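Local coordinates for DltD domain-containing protein (Beauveria bassiana, PDB 7D78) that is a thioesterase of the alpha/beta-hydrolase family that probably acts as a polyketide cyclase, closing medium-ring lactones, at residues Gly198-Pro201 with Ile202-Gly206; Met312-Phe315 with Ile316-Val320. All coordinates share one frame; numbering follows the deposited sequence.

Contact 1: residues Gly198-Pro201 with Ile202-Gly206; sequences GENP and IGMAG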
loop_
_atom_site.group_PDB
_atom_site.type_symbol
_atom_site.label_atom_id
_atom_site.label_comp_id
_atom_site.label_asym_id
_atom_site.label_seq_id
_atom_site.Cartn_x
_atom_site.Cartn_y
_atom_site.Cartn_z
ATOM N N GLY A 198 14.744 22.087 8.912
ATOM C CA GLY A 198 14.620 21.297 7.701
ATOM C C GLY A 198 14.351 19.826 7.923
ATOM O O GLY A 198 14.444 19.040 6.969
ATOM N N GLU A 199 14.003 19.428 9.142
ATOM C CA GLU A 199 13.953 18.021 9.500
ATOM C C GLU A 199 12.515 17.544 9.620
ATOM O O GLU A 199 11.575 18.331 9.733
ATOM C CB GLU A 199 14.699 17.770 10.818
ATOM C CG GLU A 199 16.188 18.061 10.747
ATOM C CD GLU A 199 16.911 17.737 12.047
ATOM O OE1 GLU A 199 16.398 18.096 13.127
ATOM O OE2 GLU A 199 17.988 17.112 11.988
ATOM N N ASN A 200 12.370 16.226 9.635
ATOM C CA ASN A 200 11.084 15.591 9.879
ATOM C C ASN A 200 11.357 14.221 10.479
ATOM O O ASN A 200 12.499 13.739 10.448
ATOM C CB ASN A 200 10.257 15.499 8.586
ATOM C CG ASN A 200 11.006 14.823 7.465
ATOM O OD1 ASN A 200 11.338 13.642 7.555
ATOM N ND2 ASN A 200 11.271 15.564 6.391
ATOM N N PRO A 201 10.332 13.570 11.052
ATOM C CA PRO A 201 10.594 12.374 11.872
ATOM C C PRO A 201 11.195 11.196 11.131
ATOM O O PRO A 201 11.852 10.362 11.771
ATOM C CB PRO A 201 9.207 12.028 12.429
ATOM C CG PRO A 201 8.519 13.339 12.507
ATOM C CD PRO A 201 8.956 14.061 11.252
ATOM N N ILE A 202 10.970 11.052 9.823
ATOM C CA ILE A 202 11.504 9.877 9.128
ATOM C C ILE A 202 12.768 10.191 8.338
ATOM O O ILE A 202 13.414 9.260 7.829
ATOM C CB ILE A 202 10.451 9.224 8.202
ATOM C CG1 ILE A 202 10.100 10.131 7.029
ATOM C CG2 ILE A 202 9.180 8.858 8.987
ATOM C CD1 ILE A 202 9.173 9.450 5.989
ATOM N N GLY A 203 13.141 11.462 8.223
ATOM C CA GLY A 203 14.338 11.831 7.485
ATOM C C GLY A 203 14.174 11.920 5.981
ATOM O O GLY A 203 15.134 11.661 5.247
ATOM N N MET A 204 12.997 12.305 5.489
ATOM C CA MET A 204 12.755 12.266 4.051
ATOM C C MET A 204 13.161 13.577 3.389
ATOM O O MET A 204 13.180 14.636 4.022
ATOM C CB MET A 204 11.278 11.978 3.750
ATOM C CG MET A 204 10.304 13.033 4.269
ATOM S SD MET A 204 8.585 12.810 3.685
ATOM C CE MET A 204 8.724 13.472 2.027
ATOM N N ALA A 205 13.495 13.480 2.099
ATOM C CA ALA A 205 13.560 14.633 1.193
ATOM C C ALA A 205 14.554 15.692 1.667
ATOM O O ALA A 205 14.271 16.892 1.641
ATOM C CB ALA A 205 12.177 15.253 0.985
ATOM N N GLY A 206 15.732 15.249 2.095
ATOM C CA GLY A 206 16.790 16.163 2.471
ATOM C C GLY A 206 16.841 16.516 3.936
ATOM O O GLY A 206 17.629 17.393 4.313
#
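The flat carboxamide of Asn200 meets Met204 with both of its polar ends: the amide N-H of Met204 comes in the carbonyl plane onto a lone pair of Asn200 OD1 (N to OD1 3.0 Å), and Asn200 ND2 donates to Met204 O, which lies close to the amide plane, at 3.2 Å. The Met204 CG methylene stands to one side of that plane, 3.4 Å from Asn200 ND2, the two side chains crossing at about a right angle. The frame is a type I beta turn from Asn200 to Gly203, with Pro201 and Ile202 at its corners, in the loop between strand 190-191 and helix 210-220 of this alpha/beta hydrolase. Here a side-chain amide pairs with a backbone much as a second peptide would, illustrating how asparagine organises a loop that has no regular secondary structure. With CG between the backbone N and the carbonyl carbon (chi1 54°), the amide folds back over the turn. Gly203 N thus faces two acceptors of one residue, Asn200 O at 3.2 Å, from above the carbonyl plane, and, more weakly, Asn200 OD1. With an alanine here the N-H and C=O of Met204 would probably both lose their side-chain mate, and the loop beyond the turn would be held less firmly. Tyr239 of helix 238-244 packs on Asn200, Pro201 and Ile202, while the side chain of Met204 comes within about 5 Å of a bound glycerol, near a putative Ser-His-Asp triad, consistent with a place beside the active-site pocket. At the turn itself, Ile202 CG1 rests 3.8 Å from Asn200 OD1.

Contact 2: residues Met312-Phe315 with Ile316-Val320; sequences MTEF and IRENV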
loop_
_atom_site.group_PDB
_atom_site.type_symbol
_atom_site.label_atom_id
_atom_site.label_comp_id
_atom_site.label_asym_id
_atom_site.label_seq_id
_atom_site.Cartn_x
_atom_site.Cartn_y
_atom_site.Cartn_z
ATOM N N MET A 312 9.826 18.135 -23.120
ATOM C CA MET A 312 8.708 17.296 -22.692
ATOM C C MET A 312 7.667 17.167 -23.794
ATOM O O MET A 312 7.262 16.057 -24.148
ATOM C CB MET A 312 8.074 17.869 -21.425
ATOM C CG MET A 312 8.999 17.911 -20.232
ATOM S SD MET A 312 8.274 18.819 -18.846
ATOM C CE MET A 312 9.503 18.482 -17.626
ATOM N N THR A 313 7.226 18.296 -24.358
ATOM C CA THR A 313 6.208 18.241 -25.402
ATOM C C THR A 313 6.709 17.516 -26.636
ATOM O O THR A 313 5.920 16.874 -27.336
ATOM C CB THR A 313 5.745 19.644 -25.783
ATOM O OG1 THR A 313 6.881 20.455 -26.112
ATOM C CG2 THR A 313 5.006 20.263 -24.627
ATOM N N GLU A 314 8.006 17.625 -26.932
ATOM C CA GLU A 314 8.564 16.872 -28.047
ATOM C C GLU A 314 8.485 15.375 -27.772
ATOM O O GLU A 314 8.055 14.598 -28.633
ATOM C CB GLU A 314 10.006 17.309 -28.316
ATOM C CG GLU A 314 10.669 16.583 -29.486
ATOM C CD GLU A 314 12.194 16.649 -29.440
ATOM O OE1 GLU A 314 12.840 16.250 -30.436
ATOM O OE2 GLU A 314 12.752 17.100 -28.412
ATOM N N PHE A 315 8.876 14.953 -26.560
ATOM C CA PHE A 315 8.811 13.534 -26.211
ATOM C C PHE A 315 7.376 13.018 -26.261
ATOM O O PHE A 315 7.117 11.921 -26.767
ATOM C CB PHE A 315 9.422 13.304 -24.824
ATOM C CG PHE A 315 9.373 11.873 -24.363
ATOM C CD1 PHE A 315 10.394 10.992 -24.693
ATOM C CD2 PHE A 315 8.314 11.406 -23.589
ATOM C CE1 PHE A 315 10.359 9.670 -24.278
ATOM C CE2 PHE A 315 8.264 10.074 -23.167
ATOM C CZ PHE A 315 9.287 9.210 -23.505
ATOM N N ILE A 316 6.428 13.795 -25.747
ATOM C CA ILE A 316 5.032 13.370 -25.778
ATOM C C ILE A 316 4.530 13.296 -27.216
ATOM O O ILE A 316 3.888 12.319 -27.620
ATOM C CB ILE A 316 4.173 14.314 -24.916
ATOM C CG1 ILE A 316 4.662 14.277 -23.466
ATOM C CG2 ILE A 316 2.707 13.932 -24.997
ATOM C CD1 ILE A 316 4.029 15.319 -22.553
ATOM N N ARG A 317 4.837 14.322 -28.019
ATOM C CA ARG A 317 4.413 14.330 -29.416
ATOM C C ARG A 317 4.935 13.109 -30.159
ATOM O O ARG A 317 4.210 12.492 -30.949
ATOM C CB ARG A 317 4.890 15.614 -30.101
ATOM C CG ARG A 317 3.787 16.409 -30.778
ATOM C CD ARG A 317 4.342 17.605 -31.552
ATOM N NE ARG A 317 4.909 18.615 -30.664
ATOM C CZ ARG A 317 4.201 19.569 -30.067
ATOM N NH1 ARG A 317 2.887 19.645 -30.257
ATOM N NH2 ARG A 317 4.804 20.446 -29.277
ATOM N N GLU A 318 6.185 12.733 -29.911
ATOM C CA GLU A 318 6.771 11.623 -30.652
ATOM C C GLU A 318 6.132 10.296 -30.264
ATOM O O GLU A 318 5.901 9.441 -31.124
ATOM C CB GLU A 318 8.280 11.572 -30.421
ATOM C CG GLU A 318 9.060 12.609 -31.213
ATOM C CD GLU A 318 10.563 12.448 -31.065
ATOM O OE1 GLU A 318 11.268 13.478 -30.972
ATOM O OE2 GLU A 318 11.037 11.292 -31.047
ATOM N N ASN A 319 5.818 10.114 -28.982
ATOM C CA ASN A 319 5.416 8.808 -28.474
ATOM C C ASN A 319 3.914 8.639 -28.287
ATOM O O ASN A 319 3.446 7.501 -28.198
ATOM C CB ASN A 319 6.128 8.536 -27.148
ATOM C CG ASN A 319 7.610 8.406 -27.328
ATOM O OD1 ASN A 319 8.075 7.408 -27.865
ATOM N ND2 ASN A 319 8.370 9.420 -26.903
ATOM N N VAL A 320 3.152 9.726 -28.226
ATOM C CA VAL A 320 1.709 9.647 -28.038
ATOM C C VAL A 320 1.021 10.146 -29.304
ATOM O O VAL A 320 0.493 11.266 -29.348
ATOM C CB VAL A 320 1.288 10.444 -26.789
ATOM C CG1 VAL A 320 -0.170 10.208 -26.462
ATOM C CG2 VAL A 320 2.137 10.016 -25.604
#
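Four successive alpha-helical hydrogen bonds join Met312-Phe315 to Ile316-Asn319, from Ile316 N to Met312 O at 2.9 Å through to Asn319 N to Phe315 O at 3.1 Å, and Val320 is the first residue to leave helical geometry. These are the last two turns or so of helix 305-319, the last helix of the alpha/beta-hydrolase fold, and they exemplify an amphipathic helix laid on a beta-sheet. Met312 and Ile316 turn to the sheet, Met312 reaching Trp131, Val156 and Val262, and Ile316 touching Thr129; CG1 of Ile316 also passes 3.2 Å from Met312 O. Another flank is polar. Arg317 lies alongside Thr313, its NH2 3.7 Å from Thr313 CB, and both have a polar partner in Gln78: Thr313 OG1 is hydrogen-bonded to that side chain, Arg317 NH1 weakly to the backbone O of Gln78. On the exposed side Glu314 and Glu318 run side by side in the same direction, and Glu314 OE1 comes within 3.2 Å of Glu318 OE1, two acceptors with carboxylate planes 66° apart. Such close like charges are likely to be unfavourable unless solvent screens them or a proton is shared. The helix end is marked by Asn319. Its CG, anti to the carbonyl carbon (chi1 -66°), brings ND2 back to Phe315 O at 2.8 Å, where it joins the helical bond from Asn319 N, the two coming from opposite faces of that carbonyl's plane. Phe315 also touches Leu260 of strand 259-264 with its side chain. The same nitrogen, Asn319 ND2, hangs over one face of the Phe315 ring, 3.2 Å above its centre, with ring and amide planes 48° apart.

How the contacts relate
The two contacts lie on opposite sides of the chain's centre, their own centres about 35 Å apart and their nearest atoms about 19 Å apart, and they share no secondary-structure element. Contact 1 is buried in an irregular loop, near the probable active site, whereas contact 2 ends a regular helix against the sheet, partly buried, with one side facing solvent. Both rely on an asparagine amide, but to different ends: in contact 1 the carboxamide supplies the order that repeating backbone bonds would give, while in contact 2 it supplements a helical ladder already present. Close like charges occur in contact 2, on its exposed side, whereas the bonds of contact 1 all join neutral amide and backbone groups.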